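Local coordinates for protein member of s1p family of ribosomal proteins (Pyrococcus furiosus, PDB 5YH1) that is probably an exonuclease of the DHH family and binds manganese, here represented by its DHH-containing part cut from a longer protein that also carries S1-type nucleic-acid-binding modules, at residues A[67-71]-A[198-203]; A[132-138]-A[157-163]; A[223-228]-A[253-257]. All blocks are in the same frame, centred on the assembly; numbering follows the deposited sequence.

Interaction 1: A[67-71]-A[198-203]; sequences DGYTA and TAGMLA. With MN (manganese (II) ion), chain F.
Asp67 and Ala71, one turn apart on helix 66-86, face the first turn of helix 199-210 in the manganese site of the DHH-family domain. The two helix segments run almost parallel, 12° apart, and the carboxylate of Asp67 lies at the N-terminal end of the second. Its CG stands anti to the backbone N (chi1 -178°), which carries both oxygens across the gap. OD1 accepts from Gly200 N and from OG1 of the N-cap residue Thr198, each 2.9 Å away, the two donors approaching from opposite faces of the carboxylate plane. Gly200 turns its bare CA to this side, where a CB would probably crowd OD1, so glycine suits the place. Farther along the helices the packing is tight and without hydrogen bonds between them: Ala71 CB rests 3.6 Å from Ala203 CB, 3.7 Å from Gly200 CA and also against Ala199 O, small residues that let the axes come within 7.9 Å. The metal end is more polar: manganese holds two waters there, with Asp137, His163 and Asp229 completing its shell, though the touching residues remain buried. Asp67 OD2 binds manganese at 2.1 Å while its syn lone pair takes the N-H of Ala199 at 3.2 Å.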
loop_
_atom_site.group_PDB
_atom_site.type_symbol
_atom_site.label_atom_id
_atom_site.label_comp_id
_atom_site.label_asym_id
_atom_site.label_seq_id
_atom_site.Cartn_x
_atom_site.Cartn_y
_atom_site.Cartn_z
ATOM N N ASP A 67 3.174 -24.223 1.148
ATOM C CA ASP A 67 4.380 -24.894 0.628
ATOM C C ASP A 67 5.559 -23.917 0.575
ATOM O O ASP A 67 6.665 -24.232 1.025
ATOM C CB ASP A 67 4.084 -25.487 -0.753
ATOM C CG ASP A 67 5.263 -26.256 -1.348
ATOM O OD1 ASP A 67 5.873 -27.079 -0.635
ATOM O OD2 ASP A 67 5.563 -26.038 -2.547
ATOM N N GLY A 68 5.306 -22.714 0.062
ATOM C CA GLY A 68 6.341 -21.678 -0.014
ATOM C C GLY A 68 6.853 -21.181 1.323
ATOM O O GLY A 68 8.063 -21.071 1.514
ATOM N N TYR A 69 5.944 -20.873 2.252
ATOM C CA TYR A 69 6.348 -20.455 3.595
ATOM C C TYR A 69 7.142 -21.571 4.254
ATOM O O TYR A 69 8.200 -21.341 4.846
ATOM C CB TYR A 69 5.135 -20.088 4.479
ATOM C CG TYR A 69 4.741 -18.629 4.385
ATOM C CD1 TYR A 69 5.340 -17.675 5.191
ATOM C CD2 TYR A 69 3.775 -18.204 3.492
ATOM C CE1 TYR A 69 4.996 -16.333 5.091
ATOM C CE2 TYR A 69 3.414 -16.863 3.397
ATOM C CZ TYR A 69 4.034 -15.937 4.193
ATOM O OH TYR A 69 3.683 -14.607 4.098
ATOM N N THR A 70 6.627 -22.789 4.160
ATOM C CA THR A 70 7.309 -23.924 4.790
ATOM C C THR A 70 8.734 -24.066 4.246
ATOM O O THR A 70 9.690 -24.220 5.006
ATOM C CB THR A 70 6.508 -25.221 4.603
ATOM O OG1 THR A 70 5.188 -25.022 5.105
ATOM C CG2 THR A 70 7.150 -26.366 5.360
ATOM N N ALA A 71 8.869 -23.968 2.929
ATOM C CA ALA A 71 10.170 -24.059 2.266
ATOM C C ALA A 71 11.094 -22.939 2.716
ATOM O O ALA A 71 12.245 -23.177 3.084
ATOM C CB ALA A 71 9.989 -24.017 0.759
ATOM N N THR A 198 7.368 -31.302 -3.826
ATOM C CA THR A 198 7.088 -29.872 -3.666
ATOM C C THR A 198 8.265 -29.083 -3.096
ATOM O O THR A 198 9.245 -29.652 -2.607
ATOM C CB THR A 198 5.854 -29.657 -2.762
ATOM O OG1 THR A 198 6.191 -29.910 -1.395
ATOM C CG2 THR A 198 4.724 -30.580 -3.184
ATOM N N ALA A 199 8.146 -27.761 -3.127
ATOM C CA ALA A 199 9.258 -26.883 -2.738
ATOM C C ALA A 199 9.683 -27.097 -1.300
ATOM O O ALA A 199 10.870 -27.060 -0.992
ATOM C CB ALA A 199 8.894 -25.424 -2.970
ATOM N N GLY A 200 8.712 -27.323 -0.419
ATOM C CA GLY A 200 9.006 -27.566 0.994
ATOM C C GLY A 200 9.749 -28.870 1.234
ATOM O O GLY A 200 10.536 -28.982 2.174
HETATM N N MSE A 201 9.485 -29.863 0.393
HETATM C CA MSE A 201 10.222 -31.124 0.437
HETATM C C MSE A 201 11.633 -30.845 -0.009
HETATM O O MSE A 201 12.591 -31.092 0.724
HETATM C CB MSE A 201 9.566 -32.183 -0.452
HETATM C CG MSE A 201 8.252 -32.676 0.145
HETATM SE SE MSE A 201 7.193 -33.739 -1.141
HETATM C CE MSE A 201 5.448 -33.143 -0.454
ATOM N N LEU A 202 11.773 -30.300 -1.208
ATOM C CA LEU A 202 13.102 -29.959 -1.744
ATOM C C LEU A 202 13.908 -29.070 -0.805
ATOM O O LEU A 202 15.090 -29.328 -0.554
ATOM C CB LEU A 202 12.959 -29.217 -3.060
ATOM C CG LEU A 202 12.291 -29.981 -4.181
ATOM C CD1 LEU A 202 11.928 -29.028 -5.314
ATOM C CD2 LEU A 202 13.204 -31.106 -4.666
ATOM N N ALA A 203 13.257 -28.034 -0.277
ATOM C CA ALA A 203 13.944 -27.031 0.528
ATOM C C ALA A 203 14.389 -27.588 1.859
ATOM O O ALA A 203 15.431 -27.193 2.392
ATOM C CB ALA A 203 13.054 -25.815 0.735
HETATM MN MN MN F . 4.412 -25.323 -4.170
HETATM O O HOH W 1 3.180 -23.782 -3.272
HETATM O O HOH W 2 2.943 -24.990 -5.808
#

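Interaction 2: A[132-138]-A[157-163]; sequences LVVIVDN and KIVVIDH. With MN (manganese (II) ion), chain F.
Asp137 and His163 meet at the manganese, just beyond the C-terminal ends of two neighbouring strands. Asp137 CB points away from 157-163, but a chi1 of -161° swings CG round opposite the backbone N, 3.0 Å from the manganese. OD1 then binds the metal at 2.3 Å, while OD2 stays unligated at 3.2 Å from the manganese and close to water 1, a metal ligand that probably donates to it. The same OD1 lies 3.0 Å from His163 NE2, at the edge of the imidazole and in its plane; the planes of carboxylate and ring are 16° apart, nearly coplanar. This is a shared-metal contact, with NE2 bound to manganese at 2.4 Å, while His163 ND1 is tied to the carbonyl of Tyr195 and fixes the ring's rotation. Behind the site, strands 132-136 and 158-161 run parallel in a beta-alpha-beta unit, joined through helix 145-152. Their ladder of five backbone bonds begins with Val133 N donating to Lys157 O and ends with Asp137 N donating to Ile161 O at 2.9 Å. Beta-branched valine and isoleucine suit these extended backbones: Val134 and Val159 lie side by side on one face. On the other, Ile135 CG1 approaches Ile158 CG2, and Tyr148 of the connecting helix covers them. Asp162 OD1 accepts the backbone N-H of His163 at 2.7 Å from above its carboxylate plane.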
loop_
_atom_site.group_PDB
_atom_site.type_symbol
_atom_site.label_atom_id
_atom_site.label_comp_id
_atom_site.label_asym_id
_atom_site.label_seq_id
_atom_site.Cartn_x
_atom_site.Cartn_y
_atom_site.Cartn_z
ATOM N N LEU A 132 23.510 -13.075 -2.265
ATOM C CA LEU A 132 23.059 -14.261 -2.962
ATOM C C LEU A 132 21.538 -14.229 -2.880
ATOM O O LEU A 132 20.972 -14.030 -1.798
ATOM C CB LEU A 132 23.592 -15.525 -2.276
ATOM C CG LEU A 132 23.125 -16.881 -2.813
ATOM C CD1 LEU A 132 23.730 -17.126 -4.181
ATOM C CD2 LEU A 132 23.501 -18.003 -1.852
ATOM N N VAL A 133 20.890 -14.418 -4.021
ATOM C CA VAL A 133 19.440 -14.474 -4.101
ATOM C C VAL A 133 18.982 -15.931 -4.247
ATOM O O VAL A 133 19.438 -16.650 -5.157
ATOM C CB VAL A 133 18.928 -13.627 -5.282
ATOM C CG1 VAL A 133 17.423 -13.774 -5.446
ATOM C CG2 VAL A 133 19.293 -12.158 -5.075
ATOM N N VAL A 134 18.104 -16.354 -3.334
ATOM C CA VAL A 134 17.517 -17.699 -3.339
ATOM C C VAL A 134 16.016 -17.553 -3.511
ATOM O O VAL A 134 15.359 -16.925 -2.671
ATOM C CB VAL A 134 17.795 -18.458 -2.022
ATOM C CG1 VAL A 134 17.239 -19.876 -2.088
ATOM C CG2 VAL A 134 19.288 -18.484 -1.711
ATOM N N ILE A 135 15.483 -18.107 -4.603
ATOM C CA ILE A 135 14.057 -18.042 -4.906
ATOM C C ILE A 135 13.478 -19.436 -4.745
ATOM O O ILE A 135 14.046 -20.403 -5.268
ATOM C CB ILE A 135 13.764 -17.625 -6.355
ATOM C CG1 ILE A 135 14.729 -16.552 -6.841
ATOM C CG2 ILE A 135 12.306 -17.177 -6.481
ATOM C CD1 ILE A 135 14.548 -15.212 -6.161
ATOM N N VAL A 136 12.335 -19.531 -4.065
ATOM C CA VAL A 136 11.798 -20.819 -3.618
ATOM C C VAL A 136 10.299 -20.887 -3.871
ATOM O O VAL A 136 9.559 -19.950 -3.539
ATOM C CB VAL A 136 12.067 -21.018 -2.119
ATOM C CG1 VAL A 136 11.517 -22.351 -1.633
ATOM C CG2 VAL A 136 13.558 -20.908 -1.834
ATOM N N ASP A 137 9.863 -22.002 -4.452
ATOM C CA ASP A 137 8.475 -22.210 -4.895
ATOM C C ASP A 137 8.025 -21.241 -6.000
ATOM O O ASP A 137 6.858 -21.212 -6.397
ATOM C CB ASP A 137 7.504 -22.192 -3.705
ATOM C CG ASP A 137 6.172 -22.840 -4.037
ATOM O OD1 ASP A 137 6.175 -23.918 -4.688
ATOM O OD2 ASP A 137 5.124 -22.266 -3.676
ATOM N N ASN A 138 8.982 -20.476 -6.505
ATOM C CA ASN A 138 8.820 -19.578 -7.630
ATOM C C ASN A 138 10.178 -19.638 -8.310
ATOM O O ASN A 138 11.115 -20.205 -7.741
ATOM C CB ASN A 138 8.582 -18.133 -7.157
ATOM C CG ASN A 138 7.117 -17.779 -6.992
ATOM O OD1 ASN A 138 6.226 -18.584 -7.244
ATOM N ND2 ASN A 138 6.860 -16.544 -6.548
ATOM N N LYS A 157 24.374 -13.609 -7.999
ATOM C CA LYS A 157 24.206 -15.058 -8.150
ATOM C C LYS A 157 22.860 -15.491 -7.601
ATOM O O LYS A 157 22.348 -14.903 -6.648
ATOM C CB LYS A 157 25.355 -15.805 -7.488
ATOM C CG LYS A 157 26.667 -15.533 -8.201
ATOM C CD LYS A 157 27.802 -16.333 -7.607
ATOM C CE LYS A 157 29.064 -16.165 -8.441
ATOM N NZ LYS A 157 30.199 -16.884 -7.800
ATOM N N ILE A 158 22.285 -16.501 -8.243
ATOM C CA ILE A 158 20.890 -16.838 -8.064
ATOM C C ILE A 158 20.734 -18.350 -7.907
ATOM O O ILE A 158 21.196 -19.121 -8.755
ATOM C CB ILE A 158 20.044 -16.361 -9.272
ATOM C CG1 ILE A 158 20.193 -14.847 -9.492
ATOM C CG2 ILE A 158 18.578 -16.703 -9.069
ATOM C CD1 ILE A 158 19.670 -14.369 -10.833
ATOM N N VAL A 159 20.097 -18.756 -6.812
ATOM C CA VAL A 159 19.699 -20.147 -6.574
ATOM C C VAL A 159 18.177 -20.254 -6.693
ATOM O O VAL A 159 17.443 -19.460 -6.096
ATOM C CB VAL A 159 20.141 -20.613 -5.172
ATOM C CG1 VAL A 159 19.588 -22.003 -4.840
ATOM C CG2 VAL A 159 21.664 -20.588 -5.066
ATOM N N VAL A 160 17.707 -21.220 -7.478
ATOM C CA VAL A 160 16.283 -21.506 -7.585
ATOM C C VAL A 160 15.960 -22.913 -7.084
ATOM O O VAL A 160 16.589 -23.892 -7.517
ATOM C CB VAL A 160 15.784 -21.397 -9.031
ATOM C CG1 VAL A 160 14.277 -21.651 -9.074
ATOM C CG2 VAL A 160 16.133 -20.034 -9.629
ATOM N N ILE A 161 14.982 -22.994 -6.179
ATOM C CA ILE A 161 14.433 -24.258 -5.675
ATOM C C ILE A 161 12.916 -24.227 -5.919
ATOM O O ILE A 161 12.171 -23.574 -5.190
ATOM C CB ILE A 161 14.713 -24.446 -4.173
ATOM C CG1 ILE A 161 16.220 -24.416 -3.895
ATOM C CG2 ILE A 161 14.120 -25.760 -3.680
ATOM C CD1 ILE A 161 16.576 -24.241 -2.436
ATOM N N ASP A 162 12.467 -24.915 -6.959
ATOM C CA ASP A 162 11.089 -24.829 -7.403
ATOM C C ASP A 162 10.636 -26.189 -7.956
ATOM O O ASP A 162 11.458 -27.076 -8.193
ATOM C CB ASP A 162 10.986 -23.718 -8.459
ATOM C CG ASP A 162 9.564 -23.277 -8.734
ATOM O OD1 ASP A 162 8.634 -23.708 -8.004
ATOM O OD2 ASP A 162 9.377 -22.490 -9.702
ATOM N N HIS A 163 9.330 -26.358 -8.141
ATOM C CA HIS A 163 8.775 -27.611 -8.686
ATOM C C HIS A 163 7.686 -27.386 -9.735
ATOM O O HIS A 163 6.929 -28.314 -10.059
ATOM C CB HIS A 163 8.250 -28.505 -7.551
ATOM C CG HIS A 163 7.097 -27.918 -6.807
ATOM N ND1 HIS A 163 5.871 -28.543 -6.718
ATOM C CD2 HIS A 163 6.973 -26.750 -6.136
ATOM C CE1 HIS A 163 5.049 -27.789 -6.008
ATOM N NE2 HIS A 163 5.697 -26.700 -5.644
HETATM MN MN MN F . 4.412 -25.323 -4.170
HETATM O O HOH W 1 3.180 -23.782 -3.272
HETATM O O HOH W 2 2.943 -24.990 -5.808
#

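Interaction 3: A[223-228]-A[253-257]; sequences AIAGTG and LKKIA
Leu253 lays its forked end over the turn formed by Ala223, Ile224 and Thr227. Its CD2 presses on Ile224 CG1 at 3.5 Å, the two side chains crossing at about a right angle, while CD1 reaches Ala223 CB at 4.0 Å. Farther along, Ile224 CG2 meets Ile256 CG2 at 3.9 Å, so one isoleucine offers a different branch to each of two neighbours. Helices 221-229 and 250-267 pack here with their segment axes 8.8 Å apart and a crossing angle of -72°. At the far end Gly228 CA lies 4.0 Å from Ala257 CB; both residues are small, which suits a place where the backbones come close. The metal ligand Asp229 follows directly, so the packing joins helix 250-267 to the helix that bears it.

Thr227 uses its two branches differently. With OG1 beside the backbone N (chi1 -58°), the hydroxyl donates to Ala223 O at 2.7 Å, and CG2 is directed at Lys254, 3.8 Å from its CG. Ala223 O takes this bond and that of Thr227 N from opposite faces of its carbonyl plane. Replacement by an alanine would probably open a gap beside Leu253 CB and Lys254 CG and deprive Ala223 O of its second donor. Because the threonine hydroxyl bonds within its own helix, what it offers Leu253 is van der Waals contact, and the adhesion between these helices rests on shape and apolar burial.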
loop_
_atom_site.group_PDB
_atom_site.type_symbol
_atom_site.label_atom_id
_atom_site.label_comp_id
_atom_site.label_asym_id
_atom_site.label_seq_id
_atom_site.Cartn_x
_atom_site.Cartn_y
_atom_site.Cartn_z
ATOM N N ALA A 223 5.968 -32.773 5.432
ATOM C CA ALA A 223 4.590 -33.229 5.584
ATOM C C ALA A 223 3.601 -32.074 5.543
ATOM O O ALA A 223 2.532 -32.194 4.945
ATOM C CB ALA A 223 4.428 -34.011 6.886
ATOM N N ILE A 224 3.951 -30.963 6.187
ATOM C CA ILE A 224 3.111 -29.752 6.155
ATOM C C ILE A 224 3.040 -29.196 4.725
ATOM O O ILE A 224 1.958 -28.942 4.199
ATOM C CB ILE A 224 3.622 -28.684 7.154
ATOM C CG1 ILE A 224 3.464 -29.186 8.588
ATOM C CG2 ILE A 224 2.833 -27.393 7.018
ATOM C CD1 ILE A 224 4.158 -28.353 9.639
ATOM N N ALA A 225 4.199 -29.063 4.085
ATOM C CA ALA A 225 4.283 -28.518 2.726
ATOM C C ALA A 225 3.482 -29.341 1.732
ATOM O O ALA A 225 2.702 -28.787 0.945
ATOM C CB ALA A 225 5.733 -28.431 2.292
ATOM N N GLY A 226 3.659 -30.667 1.785
ATOM C CA GLY A 226 2.916 -31.589 0.915
ATOM C C GLY A 226 1.417 -31.562 1.137
ATOM O O GLY A 226 0.641 -31.718 0.197
ATOM N N THR A 227 1.006 -31.362 2.387
ATOM C CA THR A 227 -0.410 -31.196 2.701
ATOM C C THR A 227 -0.931 -29.921 2.051
ATOM O O THR A 227 -1.956 -29.937 1.375
ATOM C CB THR A 227 -0.649 -31.170 4.223
ATOM O OG1 THR A 227 -0.153 -32.388 4.795
ATOM C CG2 THR A 227 -2.125 -31.019 4.538
ATOM N N GLY A 228 -0.198 -28.827 2.214
ATOM C CA GLY A 228 -0.572 -27.558 1.583
ATOM C C GLY A 228 -0.777 -27.662 0.085
ATOM O O GLY A 228 -1.781 -27.190 -0.440
ATOM N N LEU A 253 -2.304 -31.686 10.197
ATOM C CA LEU A 253 -1.546 -31.083 9.109
ATOM C C LEU A 253 -2.444 -30.212 8.249
ATOM O O LEU A 253 -2.052 -29.119 7.876
ATOM C CB LEU A 253 -0.853 -32.157 8.261
ATOM C CG LEU A 253 0.255 -32.905 9.018
ATOM C CD1 LEU A 253 0.654 -34.194 8.322
ATOM C CD2 LEU A 253 1.471 -32.014 9.234
ATOM N N LYS A 254 -3.643 -30.698 7.941
ATOM C CA LYS A 254 -4.614 -29.924 7.171
ATOM C C LYS A 254 -5.024 -28.615 7.852
ATOM O O LYS A 254 -5.175 -27.591 7.185
ATOM C CB LYS A 254 -5.852 -30.758 6.876
ATOM C CG LYS A 254 -5.608 -31.754 5.759
ATOM C CD LYS A 254 -6.818 -32.632 5.509
ATOM C CE LYS A 254 -6.661 -33.399 4.207
ATOM N NZ LYS A 254 -7.369 -34.711 4.269
ATOM N N LYS A 255 -5.207 -28.670 9.170
ATOM C CA LYS A 255 -5.560 -27.495 9.958
ATOM C C LYS A 255 -4.429 -26.482 9.918
ATOM O O LYS A 255 -4.674 -25.289 9.738
ATOM C CB LYS A 255 -5.818 -27.868 11.421
ATOM C CG LYS A 255 -7.095 -28.643 11.713
ATOM C CD LYS A 255 -7.137 -28.930 13.211
ATOM C CE LYS A 255 -8.511 -29.297 13.728
ATOM N NZ LYS A 255 -9.066 -30.445 12.976
ATOM N N ILE A 256 -3.199 -26.968 10.110
ATOM C CA ILE A 256 -2.002 -26.129 10.018
ATOM C C ILE A 256 -1.911 -25.435 8.656
ATOM O O ILE A 256 -1.694 -24.216 8.590
ATOM C CB ILE A 256 -0.715 -26.920 10.321
ATOM C CG1 ILE A 256 -0.652 -27.245 11.813
ATOM C CG2 ILE A 256 0.529 -26.118 9.929
ATOM C CD1 ILE A 256 0.415 -28.249 12.198
ATOM N N ALA A 257 -2.084 -26.192 7.575
ATOM C CA ALA A 257 -2.037 -25.597 6.240
ATOM C C ALA A 257 -3.118 -24.527 6.054
ATOM O O ALA A 257 -2.848 -23.455 5.487
ATOM C CB ALA A 257 -2.166 -26.661 5.158
#

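In the fold
Interactions 1 and 2 both contribute to one buried manganese site: Asp67 comes from a helix start, Asp137 and His163 from just past the ends of parallel strands, and both contacts share the metal and its two waters. They also touch directly, as where Ala71 CB packs on Val136 CG1. Interaction 3 lies farther out, partly exposed at Thr227 and Gly228, and about 22 Å between centres from interaction 2. It still abuts interaction 1 through Ala225 CB against Asp67 OD1, and its helix 221-229 supplies Asp229, the fourth protein ligand. Interactions 1 and 2 combine metal ligation with hydrogen bonds, at a helix N-terminus and along a parallel ladder respectively, whereas interaction 3 is apolar helix packing.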